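PDB 3D3Y: peptidase M16 C-terminal domain-containing protein from Enterococcus faecalis, which is of unknown function but belongs to the M16 peptidase family and may bind a metal ion. Local coordinates for residues N121-G125 against Q126-E130; G343-R346 against E347-E351; N359-I362 against L363-N367; K140-L143 against E144-E148. One frame throughout, in Å; residues are numbered along the deposited sequence.

Contact 1: residues N121-G125 against Q126-E130; sequences NIQAG and QFEAE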
loop_
_atom_site.group_PDB
_atom_site.type_symbol
_atom_site.label_atom_id
_atom_site.label_comp_id
_atom_site.label_asym_id
_atom_site.label_seq_id
_atom_site.Cartn_x
_atom_site.Cartn_y
_atom_site.Cartn_z
ATOM N N ASN A 121 -18.781 0.176 18.337
ATOM C CA ASN A 121 -20.215 0.373 18.423
ATOM C C ASN A 121 -20.954 -0.926 18.066
ATOM O O ASN A 121 -21.622 -1.025 17.034
ATOM C CB ASN A 121 -20.627 1.538 17.514
ATOM C CG ASN A 121 -22.031 2.047 17.818
ATOM O OD1 ASN A 121 -22.673 1.607 18.779
ATOM N ND2 ASN A 121 -22.521 2.989 16.987
ATOM N N ILE A 122 -20.782 -1.928 18.924
ATOM C CA ILE A 122 -21.404 -3.233 18.737
ATOM C C ILE A 122 -22.370 -3.444 19.878
ATOM O O ILE A 122 -22.019 -3.174 21.051
ATOM C CB ILE A 122 -20.334 -4.381 18.718
ATOM C CG1 ILE A 122 -19.294 -4.145 17.590
ATOM C CG2 ILE A 122 -21.019 -5.789 18.665
ATOM C CD1 ILE A 122 -18.197 -5.169 17.541
ATOM N N GLN A 123 -23.588 -3.894 19.544
ATOM C CA GLN A 123 -24.588 -4.261 20.545
ATOM C C GLN A 123 -25.047 -5.681 20.341
ATOM O O GLN A 123 -25.457 -6.057 19.235
ATOM C CB GLN A 123 -25.821 -3.354 20.498
ATOM C CG GLN A 123 -25.565 -1.950 21.015
ATOM C CD GLN A 123 -25.021 -1.090 19.928
ATOM O OE1 GLN A 123 -25.332 -1.313 18.749
ATOM N NE2 GLN A 123 -24.210 -0.095 20.291
ATOM N N ALA A 124 -25.001 -6.466 21.413
ATOM C CA ALA A 124 -25.351 -7.906 21.352
ATOM C C ALA A 124 -24.845 -8.560 20.063
ATOM O O ALA A 124 -25.608 -9.160 19.292
ATOM C CB ALA A 124 -26.842 -8.109 21.550
ATOM N N GLY A 125 -23.540 -8.420 19.838
ATOM C CA GLY A 125 -22.825 -9.076 18.748
ATOM C C GLY A 125 -22.976 -8.577 17.339
ATOM O O GLY A 125 -22.530 -9.254 16.407
ATOM N N GLN A 126 -23.635 -7.433 17.140
ATOM C CA GLN A 126 -23.728 -6.837 15.800
ATOM C C GLN A 126 -23.405 -5.359 15.850
ATOM O O GLN A 126 -23.787 -4.666 16.810
ATOM C CB GLN A 126 -25.125 -7.028 15.193
ATOM C CG GLN A 126 -25.542 -8.501 15.033
ATOM C CD GLN A 126 -26.882 -8.657 14.340
ATOM O OE1 GLN A 126 -27.322 -7.757 13.624
ATOM N NE2 GLN A 126 -27.544 -9.808 14.553
ATOM N N PHE A 127 -22.691 -4.860 14.841
ATOM C CA PHE A 127 -22.565 -3.418 14.715
ATOM C C PHE A 127 -23.929 -2.733 14.686
ATOM O O PHE A 127 -24.892 -3.274 14.167
ATOM C CB PHE A 127 -21.728 -3.024 13.504
ATOM C CG PHE A 127 -20.254 -3.064 13.778
ATOM C CD1 PHE A 127 -19.596 -1.934 14.263
ATOM C CD2 PHE A 127 -19.532 -4.231 13.561
ATOM C CE1 PHE A 127 -18.236 -1.967 14.540
ATOM C CE2 PHE A 127 -18.146 -4.281 13.813
ATOM C CZ PHE A 127 -17.494 -3.152 14.318
ATOM N N GLU A 128 -24.000 -1.551 15.274
ATOM C CA GLU A 128 -25.204 -0.739 15.228
ATOM C C GLU A 128 -25.676 -0.626 13.758
ATOM O O GLU A 128 -24.857 -0.380 12.857
ATOM C CB GLU A 128 -24.885 0.620 15.832
ATOM C CG GLU A 128 -26.072 1.433 16.206
ATOM C CD GLU A 128 -26.606 2.215 15.037
ATOM O OE1 GLU A 128 -25.798 2.804 14.281
ATOM O OE2 GLU A 128 -27.840 2.230 14.874
ATOM N N ALA A 129 -26.975 -0.847 13.538
ATOM C CA ALA A 129 -27.524 -1.054 12.191
ATOM C C ALA A 129 -27.476 0.187 11.297
ATOM O O ALA A 129 -27.160 0.104 10.101
ATOM C CB ALA A 129 -28.962 -1.578 12.284
ATOM N N GLU A 130 -27.804 1.349 11.854
ATOM C CA GLU A 130 -27.795 2.545 11.039
ATOM C C GLU A 130 -26.397 2.786 10.573
ATOM O O GLU A 130 -26.155 3.076 9.393
ATOM C CB GLU A 130 -28.297 3.763 11.806
ATOM C CG GLU A 130 -28.568 4.958 10.887
ATOM C CD GLU A 130 -27.898 6.261 11.358
ATOM O OE1 GLU A 130 -28.401 6.862 12.350
ATOM O OE2 GLU A 130 -26.877 6.680 10.711
#
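Ile-122 lies over one face of the Phe-127 ring. Ile-122 CG1 sits 3.7 Å from the centroid of the Phe-127 ring, only 5° off the ring normal, a CH-pi contact. Ile-122 CD1 extends the cover, 3.8 Å from Phe-127 CE2. The two residues form the antiparallel non-hydrogen-bonded pair of a tiny hairpin, so both side chains leave from the same face. This is the tight side. Gln-123 and Gln-126 make the hydrogen-bonded pair next to it, and their side chains start out on the opposite, solvent-exposed face. Gln-123 N gives to Gln-126 O at 2.8 Å, and Gln-126 N returns a bond to Gln-123 O. A type I' turn with Ala-124 and Gly-125 at its corners closes the hairpin. A polar cluster lies at the open end. Gln-123 bends at chi2 (85°), which turns its amide back so that Gln-123 NE2 donates to Asn-121 OD1 at 2.7 Å. Both amides run alongside Glu-128, whose CB is 3.5 Å from Asn-121 ND2. Glu-128 is the N-cap of the next helix: OE2 accepts from Glu-130 N, while OE1 bonds to Thr-131. Phe-127 packs on helices 40-52 and 185-198, Ile-122 also meets helix 185-198, and helix 129-148 starts directly after the hairpin.

Contact 2: residues G343-R346 against E347-E351; sequences GKIR and ELEIE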
loop_
_atom_site.group_PDB
_atom_site.type_symbol
_atom_site.label_atom_id
_atom_site.label_comp_id
_atom_site.label_asym_id
_atom_site.label_seq_id
_atom_site.Cartn_x
_atom_site.Cartn_y
_atom_site.Cartn_z
ATOM N N GLY A 343 21.697 -2.923 -23.972
ATOM C CA GLY A 343 22.547 -1.883 -23.371
ATOM C C GLY A 343 22.546 -0.629 -24.210
ATOM O O GLY A 343 23.455 0.201 -24.108
ATOM N N LYS A 344 21.498 -0.468 -25.023
ATOM C CA LYS A 344 21.358 0.705 -25.867
ATOM C C LYS A 344 20.763 1.834 -25.011
ATOM O O LYS A 344 19.577 2.196 -25.149
ATOM C CB LYS A 344 20.513 0.397 -27.102
ATOM C CG LYS A 344 21.244 -0.509 -28.133
ATOM C CD LYS A 344 20.308 -1.138 -29.175
ATOM C CE LYS A 344 19.842 -0.101 -30.215
ATOM N NZ LYS A 344 18.700 -0.640 -31.009
ATOM N N ILE A 345 21.602 2.362 -24.109
ATOM C CA ILE A 345 21.154 3.296 -23.054
ATOM C C ILE A 345 22.079 4.504 -23.013
ATOM O O ILE A 345 23.291 4.368 -22.840
ATOM C CB ILE A 345 21.132 2.606 -21.657
ATOM C CG1 ILE A 345 20.238 1.367 -21.694
ATOM C CG2 ILE A 345 20.616 3.548 -20.587
ATOM C CD1 ILE A 345 20.366 0.460 -20.476
ATOM N N ARG A 346 21.506 5.685 -23.195
ATOM C CA ARG A 346 22.300 6.897 -23.268
ATOM C C ARG A 346 22.651 7.359 -21.870
ATOM O O ARG A 346 21.899 7.107 -20.930
ATOM C CB ARG A 346 21.499 7.997 -23.962
ATOM C CG ARG A 346 21.102 7.659 -25.401
ATOM C CD ARG A 346 20.045 8.633 -25.939
ATOM N NE ARG A 346 20.233 10.023 -25.483
ATOM C CZ ARG A 346 21.288 10.805 -25.749
ATOM N NH1 ARG A 346 21.317 12.049 -25.267
ATOM N NH2 ARG A 346 22.320 10.357 -26.473
ATOM N N GLU A 347 23.763 8.077 -21.747
ATOM C CA GLU A 347 24.159 8.626 -20.457
ATOM C C GLU A 347 23.083 9.486 -19.824
ATOM O O GLU A 347 22.864 9.410 -18.631
ATOM C CB GLU A 347 25.471 9.390 -20.560
ATOM C CG GLU A 347 26.698 8.480 -20.391
ATOM C CD GLU A 347 26.528 7.414 -19.283
ATOM O OE1 GLU A 347 26.114 7.784 -18.143
ATOM O OE2 GLU A 347 26.811 6.215 -19.569
ATOM N N LEU A 348 22.389 10.278 -20.626
ATOM C CA LEU A 348 21.385 11.172 -20.081
ATOM C C LEU A 348 20.180 10.386 -19.541
ATOM O O LEU A 348 19.645 10.728 -18.496
ATOM C CB LEU A 348 20.967 12.233 -21.113
ATOM C CG LEU A 348 19.975 13.281 -20.589
ATOM C CD1 LEU A 348 20.627 14.223 -19.536
ATOM C CD2 LEU A 348 19.338 14.093 -21.737
ATOM N N GLU A 349 19.762 9.329 -20.243
ATOM C CA GLU A 349 18.726 8.432 -19.714
ATOM C C GLU A 349 19.014 7.981 -18.265
ATOM O O GLU A 349 18.160 8.113 -17.390
ATOM C CB GLU A 349 18.542 7.205 -20.624
ATOM C CG GLU A 349 17.861 7.543 -21.939
ATOM C CD GLU A 349 17.749 6.347 -22.841
ATOM O OE1 GLU A 349 18.773 5.697 -23.109
ATOM O OE2 GLU A 349 16.640 6.074 -23.308
ATOM N N ILE A 350 20.213 7.466 -18.018
ATOM C CA ILE A 350 20.567 6.939 -16.681
ATOM C C ILE A 350 20.696 8.065 -15.671
ATOM O O ILE A 350 20.197 7.937 -14.549
ATOM C CB ILE A 350 21.897 6.158 -16.681
ATOM C CG1 ILE A 350 21.912 5.097 -17.754
ATOM C CG2 ILE A 350 22.129 5.427 -15.348
ATOM C CD1 ILE A 350 23.283 4.936 -18.306
ATOM N N GLU A 351 21.370 9.147 -16.071
ATOM C CA GLU A 351 21.667 10.274 -15.188
ATOM C C GLU A 351 20.359 10.934 -14.740
ATOM O O GLU A 351 20.163 11.200 -13.549
ATOM C CB GLU A 351 22.550 11.332 -15.900
ATOM C CG GLU A 351 24.035 10.935 -16.139
ATOM C CD GLU A 351 24.869 12.038 -16.883
ATOM O OE1 GLU A 351 24.278 12.993 -17.480
ATOM O OE2 GLU A 351 26.125 11.948 -16.854
#
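Arg-346 and Glu-349 cross at about a right angle, and the carboxylate reaches the backbone of Arg-346 rather than its guanidinium. Glu-349 OE1 uses its anti lone pair to accept from Arg-346 N at 2.7 Å, in a nearly straight bond (168°). The chain of Glu-349 is extended beyond CG (chi2 177°), which carries the carboxylate back past the start of the helix. The two flat groups are turned 40° apart, and Arg-346 NE stays 5.1 Å from Glu-349 OE1. Opposite charges at this range probably still attract. The Arg-346 side chain runs beside that of Leu-348, pointing the same way, with Arg-346 NH1 4.2 Å from Leu-348 CB. This is a helix N-terminus with Arg-346 at the N-cap, and its backbone N-H is held by the side chain three residues on. The first turn also has a weak backbone bond from Ile-350 N to Arg-346 O. Ahead of it, Gly-343 ends helix 326-341 in a Schellman motif. On the apolar side Ile-345 and Ile-350 meet at about a right angle. Ile-345 CG2 presses on Ile-350 CG1 at 3.5 Å, a tight carbon contact. Both isoleucines also touch Ile-281 of helix 272-284. Glu-349 OE2 forms a salt bridge with Lys-289, which also donates to Lys-344 O.

Contact 3: residues N359-I362 against L363-N367; sequences NQYI and LALDN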
loop_
_atom_site.group_PDB
_atom_site.type_symbol
_atom_site.label_atom_id
_atom_site.label_comp_id
_atom_site.label_asym_id
_atom_site.label_seq_id
_atom_site.Cartn_x
_atom_site.Cartn_y
_atom_site.Cartn_z
ATOM N N ASN A 359 16.012 12.593 -5.903
ATOM C CA ASN A 359 15.187 13.732 -5.485
ATOM C C ASN A 359 13.926 13.279 -4.731
ATOM O O ASN A 359 13.559 13.860 -3.697
ATOM C CB ASN A 359 14.797 14.622 -6.685
ATOM C CG ASN A 359 15.988 15.429 -7.257
ATOM O OD1 ASN A 359 17.022 15.625 -6.597
ATOM N ND2 ASN A 359 15.835 15.899 -8.506
ATOM N N GLN A 360 13.267 12.252 -5.258
ATOM C CA GLN A 360 12.054 11.732 -4.627
ATOM C C GLN A 360 12.319 11.148 -3.243
ATOM O O GLN A 360 11.645 11.502 -2.293
ATOM C CB GLN A 360 11.322 10.757 -5.554
ATOM C CG GLN A 360 10.803 11.490 -6.770
ATOM C CD GLN A 360 10.080 10.620 -7.786
ATOM O OE1 GLN A 360 10.019 9.384 -7.664
ATOM N NE2 GLN A 360 9.534 11.276 -8.820
ATOM N N TYR A 361 13.322 10.288 -3.122
ATOM C CA TYR A 361 13.721 9.750 -1.837
ATOM C C TYR A 361 14.044 10.851 -0.826
ATOM O O TYR A 361 13.512 10.850 0.287
ATOM C CB TYR A 361 14.951 8.861 -2.023
ATOM C CG TYR A 361 15.457 8.179 -0.777
ATOM C CD1 TYR A 361 14.906 6.972 -0.337
ATOM C CD2 TYR A 361 16.529 8.709 -0.070
ATOM C CE1 TYR A 361 15.412 6.335 0.799
ATOM C CE2 TYR A 361 17.034 8.091 1.031
ATOM C CZ TYR A 361 16.478 6.908 1.471
ATOM O OH TYR A 361 17.009 6.331 2.603
ATOM N N ILE A 362 14.925 11.779 -1.204
ATOM C CA ILE A 362 15.334 12.859 -0.302
ATOM C C ILE A 362 14.136 13.653 0.210
ATOM O O ILE A 362 14.022 13.932 1.413
ATOM C CB ILE A 362 16.389 13.780 -0.959
ATOM C CG1 ILE A 362 17.732 13.020 -1.078
ATOM C CG2 ILE A 362 16.548 15.102 -0.175
ATOM C CD1 ILE A 362 18.793 13.707 -1.918
ATOM N N LEU A 363 13.230 13.986 -0.698
ATOM C CA LEU A 363 12.001 14.701 -0.349
ATOM C C LEU A 363 11.292 14.067 0.860
ATOM O O LEU A 363 10.872 14.770 1.783
ATOM C CB LEU A 363 11.045 14.715 -1.551
ATOM C CG LEU A 363 10.374 16.050 -1.866
ATOM C CD1 LEU A 363 11.112 16.729 -3.035
ATOM C CD2 LEU A 363 8.884 15.886 -2.187
ATOM N N ALA A 364 11.175 12.740 0.852
ATOM C CA ALA A 364 10.451 12.024 1.907
ATOM C C ALA A 364 11.231 11.851 3.221
ATOM O O ALA A 364 10.665 11.421 4.241
ATOM C CB ALA A 364 9.944 10.705 1.388
ATOM N N LEU A 365 12.515 12.217 3.210
ATOM C CA LEU A 365 13.361 12.165 4.417
ATOM C C LEU A 365 12.797 12.992 5.575
ATOM O O LEU A 365 13.067 12.696 6.752
ATOM C CB LEU A 365 14.799 12.634 4.126
ATOM C CG LEU A 365 15.808 11.660 3.505
ATOM C CD1 LEU A 365 17.244 12.151 3.744
ATOM C CD2 LEU A 365 15.635 10.256 4.053
ATOM N N ASP A 366 12.020 14.022 5.238
ATOM C CA ASP A 366 11.510 14.943 6.238
ATOM C C ASP A 366 10.229 14.440 6.897
ATOM O O ASP A 366 9.981 14.684 8.092
ATOM C CB ASP A 366 11.274 16.319 5.613
ATOM C CG ASP A 366 12.541 17.146 5.544
ATOM O OD1 ASP A 366 13.644 16.593 5.821
ATOM O OD2 ASP A 366 12.427 18.355 5.221
ATOM N N ASN A 367 9.437 13.732 6.107
ATOM C CA ASN A 367 8.080 13.386 6.469
ATOM C C ASN A 367 7.936 12.364 7.628
ATOM O O ASN A 367 8.478 11.265 7.555
ATOM C CB ASN A 367 7.355 12.911 5.208
ATOM C CG ASN A 367 5.894 12.724 5.436
ATOM O OD1 ASN A 367 5.455 11.656 5.865
ATOM N ND2 ASN A 367 5.113 13.766 5.156
#
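Leu-363 bonds back to Asn-359 near the C-terminal end of helix 347-364, where the backbone passes from regular alpha-helical bonding to a tighter turn. Leu-363 still belongs to the regular part. Leu-363 N donates to Asn-359 O at 3.0 Å, with an angle of 162° at the hydrogen. Leu-363 CB lies 3.4 Å from both Asn-359 O and Gln-360 O. Leu-363 CD1 turns back toward the same carbonyl, 3.8 Å from Asn-359 O. The next bonds are poorer. Ala-364 N divides itself between Gln-360 O and Tyr-361 O, and both bonds are weak. Ile-362 supplies the carbonyl that takes over. Leu-365 N gives to Ile-362 O at 2.9 Å, a bond three residues back, and its bond to Tyr-361 O is weak. The donor stands above the carbonyl plane of Ile-362, 59° out of it. The side chain of Ile-362 reaches helix 388-397 at Ile-392.

Leu-365 is the third main residue. Leu-365 CB rests 3.1 Å from Ile-362 O, which therefore meets both the backbone N-H and the side chain of Leu-365. CG lies anti to the carbonyl carbon (chi1 -82°), and CD2 ends near the Tyr-361 ring, where the two side chains run at a slant to each other. That ring is also stacked with Trp-391 and makes a cation-pi contact with Lys-374 of helix 368-380. Asn-367 is the N-cap of that helix, its OD1 accepting from Ala-370 N. Within the contact, the ring and the leucine meet through Tyr-361 CE2 and Leu-365 CD2, 4.0 Å apart.

Contact 4: residues K140-L143 against E144-E148; sequences KAYL and ESIVE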
loop_
_atom_site.group_PDB
_atom_site.type_symbol
_atom_site.label_atom_id
_atom_site.label_comp_id
_atom_site.label_asym_id
_atom_site.label_seq_id
_atom_site.Cartn_x
_atom_site.Cartn_y
_atom_site.Cartn_z
ATOM N N LYS A 140 -19.507 0.682 -0.879
ATOM C CA LYS A 140 -19.931 0.294 -2.198
ATOM C C LYS A 140 -19.739 1.454 -3.191
ATOM O O LYS A 140 -19.256 1.254 -4.328
ATOM C CB LYS A 140 -21.377 -0.180 -2.141
ATOM C CG LYS A 140 -21.910 -0.699 -3.461
ATOM C CD LYS A 140 -23.385 -1.063 -3.352
ATOM C CE LYS A 140 -23.786 -1.890 -4.573
ATOM N NZ LYS A 140 -25.167 -1.564 -4.970
ATOM N N ALA A 141 -20.110 2.665 -2.761
ATOM C CA ALA A 141 -19.945 3.853 -3.603
ATOM C C ALA A 141 -18.462 4.048 -3.966
ATOM O O ALA A 141 -18.123 4.305 -5.108
ATOM C CB ALA A 141 -20.501 5.108 -2.872
ATOM N N TYR A 142 -17.586 3.891 -2.984
ATOM C CA TYR A 142 -16.143 3.998 -3.218
ATOM C C TYR A 142 -15.607 2.977 -4.207
ATOM O O TYR A 142 -14.875 3.333 -5.142
ATOM C CB TYR A 142 -15.409 3.887 -1.904
ATOM C CG TYR A 142 -13.892 3.923 -1.988
ATOM C CD1 TYR A 142 -13.217 5.089 -2.327
ATOM C CD2 TYR A 142 -13.149 2.805 -1.680
ATOM C CE1 TYR A 142 -11.847 5.137 -2.366
ATOM C CE2 TYR A 142 -11.766 2.837 -1.714
ATOM C CZ TYR A 142 -11.122 4.006 -2.054
ATOM O OH TYR A 142 -9.745 4.033 -2.089
ATOM N N LEU A 143 -15.972 1.714 -4.009
ATOM C CA LEU A 143 -15.532 0.642 -4.908
ATOM C C LEU A 143 -16.099 0.862 -6.292
ATOM O O LEU A 143 -15.407 0.644 -7.278
ATOM C CB LEU A 143 -15.968 -0.725 -4.373
ATOM C CG LEU A 143 -15.475 -1.080 -2.967
ATOM C CD1 LEU A 143 -16.165 -2.376 -2.491
ATOM C CD2 LEU A 143 -13.968 -1.195 -2.971
ATOM N N GLU A 144 -17.346 1.323 -6.388
ATOM C CA GLU A 144 -17.892 1.685 -7.706
ATOM C C GLU A 144 -17.159 2.839 -8.426
ATOM O O GLU A 144 -16.981 2.774 -9.641
ATOM C CB GLU A 144 -19.395 1.938 -7.631
ATOM C CG GLU A 144 -20.155 0.635 -7.438
ATOM C CD GLU A 144 -21.640 0.811 -7.185
ATOM O OE1 GLU A 144 -22.076 1.906 -6.772
ATOM O OE2 GLU A 144 -22.374 -0.176 -7.393
ATOM N N SER A 145 -16.712 3.861 -7.686
ATOM C CA SER A 145 -15.903 4.933 -8.284
ATOM C C SER A 145 -14.521 4.418 -8.736
ATOM O O SER A 145 -14.024 4.779 -9.799
ATOM C CB SER A 145 -15.765 6.126 -7.334
ATOM O OG SER A 145 -15.018 5.754 -6.187
ATOM N N ILE A 146 -13.913 3.552 -7.939
ATOM C CA ILE A 146 -12.681 2.879 -8.356
ATOM C C ILE A 146 -12.835 2.236 -9.727
ATOM O O ILE A 146 -12.073 2.524 -10.639
ATOM C CB ILE A 146 -12.213 1.827 -7.304
ATOM C CG1 ILE A 146 -11.577 2.534 -6.111
ATOM C CG2 ILE A 146 -11.226 0.846 -7.920
ATOM C CD1 ILE A 146 -10.364 3.380 -6.475
ATOM N N VAL A 147 -13.848 1.391 -9.861
ATOM C CA VAL A 147 -14.145 0.648 -11.080
ATOM C C VAL A 147 -14.553 1.545 -12.266
ATOM O O VAL A 147 -14.368 1.167 -13.423
ATOM C CB VAL A 147 -15.233 -0.436 -10.772
ATOM C CG1 VAL A 147 -16.034 -0.859 -12.024
ATOM C CG2 VAL A 147 -14.610 -1.632 -10.077
ATOM N N GLU A 148 -15.091 2.732 -11.981
ATOM C CA GLU A 148 -15.434 3.693 -13.041
ATOM C C GLU A 148 -14.238 4.400 -13.671
ATOM O O GLU A 148 -14.344 4.957 -14.762
ATOM C CB GLU A 148 -16.407 4.753 -12.535
ATOM C CG GLU A 148 -17.862 4.471 -12.897
ATOM C CD GLU A 148 -18.841 5.169 -11.947
ATOM O OE1 GLU A 148 -18.575 6.346 -11.561
ATOM O OE2 GLU A 148 -19.864 4.527 -11.582
#
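Ser-145 holds its OG between its own backbone N and carbonyl carbon (chi1 66°), and this turns the hydroxyl back to Tyr-142 O, three residues earlier. The distance from Ser-145 OG to Tyr-142 O is 2.6 Å, and OG is the donor. Lys-140 has CG anti to the backbone N (chi1 -176°) and stays extended until chi4. Its chain reaches out to Glu-144, which is itself extended beyond CG, and the two cross at a slant. Lys-140 CE is 3.6 Å from Glu-144 OE2. Lys-140 NZ lies farther, at 3.9 Å from Glu-144 OE2, so the salt bridge is a long one. The aliphatic part of the lysine therefore does much of the touching.

Both pairs sit on helix 129-148, where regular bonds from the N-H of residue i+4 to the carbonyl of residue i link the turns. Glu-144 N gives to Lys-140 O at 2.8 Å, and Ser-145 N to Ala-141 O in the same pattern. Ile-146 N reaches Tyr-142 O at 3.0 Å, so this carbonyl takes two donors, the amide of Ile-146 and the hydroxyl of Ser-145. Val-147 N continues the series to Leu-143 O. The glutamate chain also lies against the backbone it follows, with Glu-144 CG 3.3 Å from Lys-140 O.

Ile-146 comes over one face of the Tyr-142 ring. The approach is loose, with Ile-146 CG1 4.3 Å from Tyr-142 CZ. Leu-143, the buried residue, packs on Val-177 and Leu-180 of helix 177-182, and also on Phe-174. Ile-146 meets Phe-174 too, and it touches Thr-152 and Leu-156 of helix 150-162.

From the N terminus the order is contact 1, contact 4, contact 2, contact 3. All four are local and in series, so none encloses or crosses another. Contact 1 closes a short hairpin and leads into helix 129-148. Contact 4 lies near the far end of that helix, about 26 Å away between centres. Contact 2 follows helix 326-341 and opens helix 347-364. Contact 3 lies where that helix runs out, about 24 Å further on between centres, and leads to helix 368-380. Contacts 1 and 4 thus lie toward the two ends of one helix, contacts 2 and 3 toward those of another. Contacts 1 and 2 lie on opposite sides of the chain's centre, about 60 Å apart between centres.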